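Local coordinates for cyclopenase asqI (Emericella nidulans, PDB 5YY3), which uses zinc to convert 4'-methoxycyclopenin into 4'-methoxyviridicatin, with release of methyl isocyanate, in the biosynthesis of aspoquinolone mycotoxins, at residues P564-I578 / P634-T646. Residues are numbered along the deposited sequence; the frame is centred on the assembly and turned at random.
Sequences PVGKVEGMPFVAFCI and PFITSTTFKIYRT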
ATOM      1  N   PRO A 564     -23.407  -0.004  -6.857  1.00 18.75           N
ATOM      2  CA  PRO A 564     -21.974   0.160  -6.610  1.00 19.58           C
ATOM      3  C   PRO A 564     -21.578  -0.641  -5.378  1.00 19.28           C
ATOM      4  O   PRO A 564     -22.395  -0.757  -4.483  1.00 17.98           O
ATOM      5  CB  PRO A 564     -21.829   1.660  -6.378  1.00 20.28           C
ATOM      6  CG  PRO A 564     -22.943   2.259  -7.209  1.00 17.99           C
ATOM      7  CD  PRO A 564     -24.085   1.285  -7.070  1.00 20.65           C
ATOM      8  N   VAL A 565     -20.370  -1.193  -5.349  1.00 19.43           N
ATOM      9  CA  VAL A 565     -19.951  -2.107  -4.289  1.00 22.34           C
ATOM     10  C   VAL A 565     -19.995  -1.452  -2.882  1.00 23.03           C
ATOM     11  O   VAL A 565     -20.271  -2.127  -1.887  1.00 20.70           O
ATOM     12  CB  VAL A 565     -18.530  -2.676  -4.594  1.00 18.74           C
ATOM     13  CG1 VAL A 565     -17.479  -1.578  -4.608  1.00 19.54           C
ATOM     14  CG2 VAL A 565     -18.138  -3.794  -3.621  1.00 16.20           C
ATOM     15  N   GLY A 566     -19.753  -0.143  -2.805  1.00 19.48           N
ATOM     16  CA  GLY A 566     -19.793   0.560  -1.537  1.00 19.42           C
ATOM     17  C   GLY A 566     -18.533   0.393  -0.707  1.00 20.93           C
ATOM     18  O   GLY A 566     -17.503  -0.075  -1.201  1.00 21.47           O
ATOM     19  N   LYS A 567     -18.607   0.781   0.566  1.00 24.26           N
ATOM     20  CA  LYS A 567     -17.473   0.621   1.485  1.00 22.24           C
ATOM     21  C   LYS A 567     -17.863  -0.165   2.724  1.00 23.13           C
ATOM     22  O   LYS A 567     -19.036  -0.193   3.100  1.00 26.01           O
ATOM     23  CB  LYS A 567     -16.922   1.988   1.873  1.00 23.38           C
ATOM     24  CG  LYS A 567     -16.211   2.680   0.713  1.00 24.94           C
ATOM     25  CD  LYS A 567     -15.975   4.150   1.005  1.00 23.50           C
ATOM     26  CE  LYS A 567     -14.929   4.725   0.074  1.00 26.30           C
ATOM     27  NZ  LYS A 567     -14.583   6.105   0.509  1.00 30.01           N
ATOM     28  N   VAL A 568     -16.881  -0.804   3.362  1.00 25.79           N
ATOM     29  CA  VAL A 568     -17.151  -1.641   4.541  1.00 25.04           C
ATOM     30  C   VAL A 568     -17.916  -0.849   5.604  1.00 23.02           C
ATOM     31  O   VAL A 568     -18.891  -1.346   6.181  1.00 28.01           O
ATOM     32  CB  VAL A 568     -15.841  -2.209   5.139  1.00 27.42           C
ATOM     33  CG1 VAL A 568     -16.103  -2.885   6.516  1.00 22.02           C
ATOM     34  CG2 VAL A 568     -15.193  -3.195   4.154  1.00 19.59           C
ATOM     35  N   GLU A 569     -17.502   0.401   5.812  1.00 22.17           N
ATOM     36  CA  GLU A 569     -18.114   1.279   6.797  1.00 24.84           C
ATOM     37  C   GLU A 569     -19.433   1.890   6.332  1.00 30.10           C
ATOM     38  O   GLU A 569     -20.106   2.560   7.114  1.00 28.82           O
ATOM     39  CB  GLU A 569     -17.153   2.410   7.169  1.00 25.14           C
ATOM     40  CG  GLU A 569     -17.007   3.490   6.112  1.00 24.53           C
ATOM     41  CD  GLU A 569     -15.791   3.296   5.215  1.00 25.51           C
ATOM     42  OE1 GLU A 569     -15.280   2.148   5.074  1.00 22.31           O
ATOM     43  OE2 GLU A 569     -15.351   4.313   4.629  1.00 30.95           O
ATOM     44  N   GLY A 570     -19.795   1.678   5.062  1.00 28.12           N
ATOM     45  CA  GLY A 570     -21.033   2.215   4.509  1.00 24.70           C
ATOM     46  C   GLY A 570     -20.810   3.517   3.758  1.00 29.40           C
ATOM     47  O   GLY A 570     -20.626   4.572   4.366  1.00 28.70           O
ATOM     48  N   MET A 571     -20.831   3.448   2.430  1.00 29.49           N
ATOM     49  CA  MET A 571     -20.487   4.601   1.606  1.00 23.50           C
ATOM     50  C   MET A 571     -21.718   5.440   1.302  1.00 27.32           C
ATOM     51  O   MET A 571     -22.765   4.908   0.938  1.00 25.63           O
ATOM     52  CB  MET A 571     -19.816   4.139   0.319  1.00 23.32           C
ATOM     53  CG  MET A 571     -19.421   5.250  -0.634  1.00 22.38           C
ATOM     54  SD  MET A 571     -18.578   4.546  -2.059  1.00 23.80           S
ATOM     55  CE  MET A 571     -18.407   5.972  -3.150  1.00 21.04           C
ATOM     56  N   PRO A 572     -21.603   6.763   1.463  1.00 32.21           N
ATOM     57  CA  PRO A 572     -22.787   7.609   1.251  1.00 27.86           C
ATOM     58  C   PRO A 572     -23.106   7.853  -0.225  1.00 27.34           C
ATOM     59  O   PRO A 572     -22.241   8.226  -1.013  1.00 21.56           O
ATOM     60  CB  PRO A 572     -22.423   8.919   1.977  1.00 24.62           C
ATOM     61  CG  PRO A 572     -20.946   8.918   2.073  1.00 38.20           C
ATOM     62  CD  PRO A 572     -20.503   7.481   2.132  1.00 30.93           C
ATOM     63  N   PHE A 573     -24.366   7.616  -0.584  1.00 24.55           N
ATOM     64  CA  PHE A 573     -24.868   7.919  -1.921  1.00 22.07           C
ATOM     65  C   PHE A 573     -26.094   8.810  -1.814  1.00 23.71           C
ATOM     66  O   PHE A 573     -26.680   8.944  -0.748  1.00 24.04           O
ATOM     67  CB  PHE A 573     -25.219   6.638  -2.680  1.00 23.26           C
ATOM     68  CG  PHE A 573     -24.027   5.907  -3.228  1.00 21.13           C
ATOM     69  CD1 PHE A 573     -23.119   5.291  -2.374  1.00 22.89           C
ATOM     70  CD2 PHE A 573     -23.828   5.807  -4.600  1.00 22.73           C
ATOM     71  CE1 PHE A 573     -22.015   4.600  -2.872  1.00 22.99           C
ATOM     72  CE2 PHE A 573     -22.729   5.123  -5.103  1.00 23.25           C
ATOM     73  CZ  PHE A 573     -21.811   4.515  -4.225  1.00 19.19           C
ATOM     74  N   VAL A 574     -26.489   9.425  -2.917  1.00 25.54           N
ATOM     75  CA  VAL A 574     -27.728  10.187  -2.931  1.00 23.46           C
ATOM     76  C   VAL A 574     -28.691   9.568  -3.938  1.00 24.91           C
ATOM     77  O   VAL A 574     -28.284   9.199  -5.045  1.00 25.10           O
ATOM     78  CB  VAL A 574     -27.480  11.667  -3.284  1.00 22.58           C
ATOM     79  CG1 VAL A 574     -28.803  12.420  -3.425  1.00 21.04           C
ATOM     80  CG2 VAL A 574     -26.591  12.317  -2.228  1.00 27.13           C
ATOM     81  N   ALA A 575     -29.948   9.418  -3.541  1.00 25.61           N
ATOM     82  CA  ALA A 575     -30.988   8.965  -4.453  1.00 21.57           C
ATOM     83  C   ALA A 575     -31.787  10.161  -4.927  1.00 24.45           C
ATOM     84  O   ALA A 575     -32.056  11.074  -4.161  1.00 27.71           O
ATOM     85  CB  ALA A 575     -31.893   7.956  -3.797  1.00 21.03           C
ATOM     86  N   PHE A 576     -32.149  10.143  -6.203  1.00 21.90           N
ATOM     87  CA  PHE A 576     -32.853  11.234  -6.848  1.00 22.72           C
ATOM     88  C   PHE A 576     -34.049  10.652  -7.586  1.00 24.23           C
ATOM     89  O   PHE A 576     -33.929   9.627  -8.262  1.00 24.48           O
ATOM     90  CB  PHE A 576     -31.909  11.979  -7.805  1.00 20.35           C
ATOM     91  CG  PHE A 576     -32.605  12.807  -8.850  1.00 22.45           C
ATOM     92  CD1 PHE A 576     -33.003  12.242 -10.056  1.00 24.19           C
ATOM     93  CD2 PHE A 576     -32.819  14.162  -8.651  1.00 22.20           C
ATOM     94  CE1 PHE A 576     -33.614  12.996 -11.025  1.00 20.15           C
ATOM     95  CE2 PHE A 576     -33.438  14.930  -9.626  1.00 22.56           C
ATOM     96  CZ  PHE A 576     -33.837  14.349 -10.809  1.00 25.57           C
ATOM     97  N   CYS A 577     -35.201  11.297  -7.443  1.00 23.32           N
ATOM     98  CA  CYS A 577     -36.394  10.848  -8.128  1.00 23.54           C
ATOM     99  C   CYS A 577     -37.119  12.055  -8.702  1.00 24.93           C
ATOM    100  O   CYS A 577     -37.408  13.029  -7.999  1.00 24.96           O
ATOM    101  CB  CYS A 577     -37.316  10.053  -7.193  1.00 25.16           C
ATOM    102  SG  CYS A 577     -38.646   9.184  -8.118  1.00 24.30           S
ATOM    103  N   ILE A 578     -37.383  12.003  -9.997  1.00 26.43           N
ATOM    104  CA  ILE A 578     -38.151  13.053 -10.643  1.00 24.75           C
ATOM    105  C   ILE A 578     -39.430  12.442 -11.228  1.00 27.43           C
ATOM    106  O   ILE A 578     -39.428  11.300 -11.706  1.00 25.54           O
ATOM    107  CB  ILE A 578     -37.312  13.785 -11.743  1.00 25.99           C
ATOM    108  CG1 ILE A 578     -38.123  14.907 -12.402  1.00 24.21           C
ATOM    109  CG2 ILE A 578     -36.788  12.820 -12.794  1.00 26.83           C
ATOM    110  CD1 ILE A 578     -37.296  15.771 -13.345  1.00 22.25           C
ATOM    111  N   PRO A 634     -41.363  20.508  -6.477  1.00 33.30           N
ATOM    112  CA  PRO A 634     -42.057  19.506  -5.655  1.00 26.88           C
ATOM    113  C   PRO A 634     -42.144  18.156  -6.354  1.00 25.14           C
ATOM    114  O   PRO A 634     -42.406  17.141  -5.708  1.00 28.53           O
ATOM    115  CB  PRO A 634     -43.460  20.117  -5.453  1.00 26.03           C
ATOM    116  CG  PRO A 634     -43.365  21.551  -5.974  1.00 36.12           C
ATOM    117  CD  PRO A 634     -42.285  21.533  -7.004  1.00 35.29           C
ATOM    118  N   PHE A 635     -41.928  18.166  -7.666  1.00 28.84           N
ATOM    119  CA  PHE A 635     -41.926  16.964  -8.508  1.00 27.79           C
ATOM    120  C   PHE A 635     -40.534  16.265  -8.537  1.00 22.89           C
ATOM    121  O   PHE A 635     -40.311  15.313  -9.300  1.00 21.64           O
ATOM    122  CB  PHE A 635     -42.365  17.345  -9.939  1.00 25.01           C
ATOM    123  CG  PHE A 635     -41.447  18.342 -10.589  1.00 27.14           C
ATOM    124  CD1 PHE A 635     -41.532  19.690 -10.268  1.00 27.43           C
ATOM    125  CD2 PHE A 635     -40.468  17.929 -11.477  1.00 22.05           C
ATOM    126  CE1 PHE A 635     -40.667  20.612 -10.833  1.00 28.42           C
ATOM    127  CE2 PHE A 635     -39.600  18.837 -12.041  1.00 26.62           C
ATOM    128  CZ  PHE A 635     -39.700  20.184 -11.724  1.00 31.24           C
ATOM    129  N   ILE A 636     -39.609  16.768  -7.722  1.00 25.86           N
ATOM    130  CA  ILE A 636     -38.296  16.153  -7.508  1.00 23.69           C
ATOM    131  C   ILE A 636     -38.132  15.920  -6.018  1.00 28.00           C
ATOM    132  O   ILE A 636     -38.566  16.742  -5.198  1.00 25.74           O
ATOM    133  CB  ILE A 636     -37.118  17.041  -8.019  1.00 25.59           C
ATOM    134  CG1 ILE A 636     -37.087  17.095  -9.553  1.00 22.22           C
ATOM    135  CG2 ILE A 636     -35.773  16.527  -7.492  1.00 21.02           C
ATOM    136  CD1 ILE A 636     -36.245  18.254 -10.123  1.00 23.67           C
ATOM    137  N   THR A 637     -37.534  14.792  -5.657  1.00 25.07           N
ATOM    138  CA  THR A 637     -37.157  14.566  -4.273  1.00 23.24           C
ATOM    139  C   THR A 637     -35.847  13.781  -4.229  1.00 25.00           C
ATOM    140  O   THR A 637     -35.444  13.163  -5.217  1.00 24.94           O
ATOM    141  CB  THR A 637     -38.253  13.821  -3.502  1.00 22.67           C
ATOM    142  OG1 THR A 637     -38.045  13.992  -2.090  1.00 26.01           O
ATOM    143  CG2 THR A 637     -38.259  12.337  -3.855  1.00 21.42           C
ATOM    144  N   SER A 638     -35.170  13.824  -3.091  1.00 28.58           N
ATOM    145  CA  SER A 638     -33.884  13.152  -2.969  1.00 24.63           C
ATOM    146  C   SER A 638     -33.638  12.781  -1.532  1.00 28.75           C
ATOM    147  O   SER A 638     -34.224  13.365  -0.616  1.00 31.50           O
ATOM    148  CB  SER A 638     -32.742  14.029  -3.499  1.00 23.33           C
ATOM    149  OG  SER A 638     -32.545  15.152  -2.670  1.00 23.80           O
ATOM    150  N   THR A 639     -32.773  11.793  -1.339  1.00 25.08           N
ATOM    151  CA  THR A 639     -32.538  11.249  -0.021  1.00 26.51           C
ATOM    152  C   THR A 639     -31.171  10.582   0.006  1.00 29.98           C
ATOM    153  O   THR A 639     -30.702  10.074  -1.012  1.00 26.71           O
ATOM    154  CB  THR A 639     -33.647  10.249   0.373  1.00 28.75           C
ATOM    155  OG1 THR A 639     -33.554   9.947   1.770  1.00 32.94           O
ATOM    156  CG2 THR A 639     -33.500   8.963  -0.406  1.00 33.92           C
ATOM    157  N   THR A 640     -30.515  10.598   1.157  1.00 30.02           N
ATOM    158  CA  THR A 640     -29.211   9.955   1.261  1.00 26.72           C
ATOM    159  C   THR A 640     -29.399   8.508   1.726  1.00 26.01           C
ATOM    160  O   THR A 640     -30.356   8.193   2.408  1.00 29.66           O
ATOM    161  CB  THR A 640     -28.271  10.731   2.214  1.00 27.92           C
ATOM    162  OG1 THR A 640     -28.292  12.118   1.866  1.00 28.65           O
ATOM    163  CG2 THR A 640     -26.817  10.246   2.075  1.00 35.06           C
ATOM    164  N   PHE A 641     -28.509   7.619   1.304  1.00 24.51           N
ATOM    165  CA  PHE A 641     -28.475   6.251   1.801  1.00 23.76           C
ATOM    166  C   PHE A 641     -27.030   5.789   1.765  1.00 23.04           C
ATOM    167  O   PHE A 641     -26.173   6.456   1.202  1.00 24.33           O
ATOM    168  CB  PHE A 641     -29.364   5.313   0.975  1.00 21.14           C
ATOM    169  CG  PHE A 641     -28.883   5.095  -0.443  1.00 22.07           C
ATOM    170  CD1 PHE A 641     -29.086   6.066  -1.414  1.00 21.26           C
ATOM    171  CD2 PHE A 641     -28.254   3.915  -0.810  1.00 21.60           C
ATOM    172  CE1 PHE A 641     -28.654   5.869  -2.719  1.00 21.26           C
ATOM    173  CE2 PHE A 641     -27.835   3.713  -2.114  1.00 20.33           C
ATOM    174  CZ  PHE A 641     -28.036   4.691  -3.062  1.00 21.07           C
ATOM    175  N   LYS A 642     -26.760   4.641   2.359  1.00 22.05           N
ATOM    176  CA  LYS A 642     -25.407   4.151   2.395  1.00 23.34           C
ATOM    177  C   LYS A 642     -25.351   2.733   1.857  1.00 22.40           C
ATOM    178  O   LYS A 642     -26.244   1.913   2.107  1.00 22.74           O
ATOM    179  CB  LYS A 642     -24.848   4.211   3.822  1.00 22.46           C
ATOM    180  CG  LYS A 642     -24.582   5.634   4.341  1.00 27.59           C
ATOM    181  CD  LYS A 642     -23.864   5.588   5.698  1.00 29.53           C
ATOM    182  CE  LYS A 642     -23.950   6.906   6.448  1.00 30.37           C
ATOM    183  NZ  LYS A 642     -23.061   6.909   7.652  1.00 33.83           N
ATOM    184  N   ILE A 643     -24.301   2.453   1.101  1.00 23.82           N
ATOM    185  CA  ILE A 643     -24.014   1.094   0.665  1.00 25.68           C
ATOM    186  C   ILE A 643     -22.822   0.535   1.437  1.00 25.87           C
ATOM    187  O   ILE A 643     -21.760   1.160   1.491  1.00 26.11           O
ATOM    188  CB  ILE A 643     -23.737   1.040  -0.841  1.00 20.17           C
ATOM    189  CG1 ILE A 643     -24.897   1.699  -1.581  1.00 20.82           C
ATOM    190  CG2 ILE A 643     -23.551  -0.385  -1.298  1.00 17.59           C
ATOM    191  CD1 ILE A 643     -24.697   1.756  -3.066  1.00 21.45           C
ATOM    192  N   TYR A 644     -23.029  -0.647   2.017  1.00 24.95           N
ATOM    193  CA  TYR A 644     -22.042  -1.358   2.827  1.00 25.50           C
ATOM    194  C   TYR A 644     -21.475  -2.551   2.071  1.00 24.60           C
ATOM    195  O   TYR A 644     -22.212  -3.398   1.560  1.00 24.90           O
ATOM    196  CB  TYR A 644     -22.663  -1.857   4.142  1.00 25.93           C
ATOM    197  CG  TYR A 644     -23.090  -0.761   5.094  1.00 28.13           C
ATOM    198  CD1 TYR A 644     -24.219   0.012   4.832  1.00 24.53           C
ATOM    199  CD2 TYR A 644     -22.373  -0.512   6.270  1.00 27.04           C
ATOM    200  CE1 TYR A 644     -24.610   1.022   5.703  1.00 26.03           C
ATOM    201  CE2 TYR A 644     -22.752   0.491   7.143  1.00 27.29           C
ATOM    202  CZ  TYR A 644     -23.873   1.254   6.855  1.00 28.11           C
ATOM    203  OH  TYR A 644     -24.260   2.252   7.715  1.00 34.03           O
ATOM    204  N   ARG A 645     -20.152  -2.619   2.027  1.00 23.97           N
ATOM    205  CA  ARG A 645     -19.442  -3.700   1.371  1.00 26.29           C
ATOM    206  C   ARG A 645     -19.189  -4.845   2.341  1.00 27.99           C
ATOM    207  O   ARG A 645     -18.898  -4.624   3.521  1.00 27.37           O
ATOM    208  CB  ARG A 645     -18.120  -3.179   0.811  1.00 23.65           C
ATOM    209  CG  ARG A 645     -17.359  -4.157  -0.016  1.00 22.33           C
ATOM    210  CD  ARG A 645     -16.196  -3.456  -0.687  1.00 23.69           C
ATOM    211  NE  ARG A 645     -15.086  -3.209   0.222  1.00 23.16           N
ATOM    212  CZ  ARG A 645     -14.430  -2.053   0.295  1.00 26.83           C
ATOM    213  NH1 ARG A 645     -14.799  -1.032  -0.476  1.00 21.81           N
ATOM    214  NH2 ARG A 645     -13.417  -1.919   1.142  1.00 23.61           N
ATOM    215  N   THR A 646     -19.267  -6.062   1.807  1.00 29.12           N
ATOM    216  CA  THR A 646     -19.219  -7.315   2.559  1.00 22.73           C
ATOM    217  C   THR A 646     -18.454  -8.361   1.739  1.00 24.27           C
ATOM    218  O   THR A 646     -18.400  -8.267   0.512  1.00 24.25           O
ATOM    219  CB  THR A 646     -20.669  -7.774   2.872  1.00 26.77           C
ATOM    220  OG1 THR A 646     -21.044  -7.320   4.178  1.00 32.19           O
ATOM    221  CG2 THR A 646     -20.869  -9.264   2.760  1.00 29.05           C
TER
HETATM  222  O   HOH W   1     -20.152  -3.908   5.738  1.00 26.34           O
HETATM  223  O   HOH W   2     -20.306   5.946   7.035  1.00 38.42           O
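Arg645 reaches across the 565-568 loop, laying CD 3.5 Å from Val565 CG2 and turning at chi3 (77°) to bring its guanidinium over the backbone of Lys567 and Val568. There NH1 donates to Gly566 O at 3.0 Å, in the carbonyl plane and on a lone pair, though the bond is bent (130° at the hydrogen). NH2 forms a salt bridge with Asp165 of a neighbouring subunit, so the same side chain links the loop to a subunit interface. Lys567 O accepts from Gly570 N, which closes the type I turn 567-570, and from Arg645 N on the opposite face of its plane, which joins that turn to 634-646; Gly570 CA sits over the centre of the Tyr644 ring, 3.5 Å from its centroid. Next along, Ile643 places CD1 over the face of Phe573, 3.9 Å from the ring centroid, while its CG2 meets Pro564 O at 3.4 Å. Phe573 CB in turn lies over the Phe641 ring. The backbones pair antiparallel from Met571-Ile643 through to Ile578-Ile636. In the mixed sheet of the hemocyanin-type Ig-like region, strand 487-497 flanks 571-580 and strand 443-449 runs parallel to 636-644; Phe573 and Pro564 rest on helix 210-231, Ala575 and Thr639 on strand 422-431.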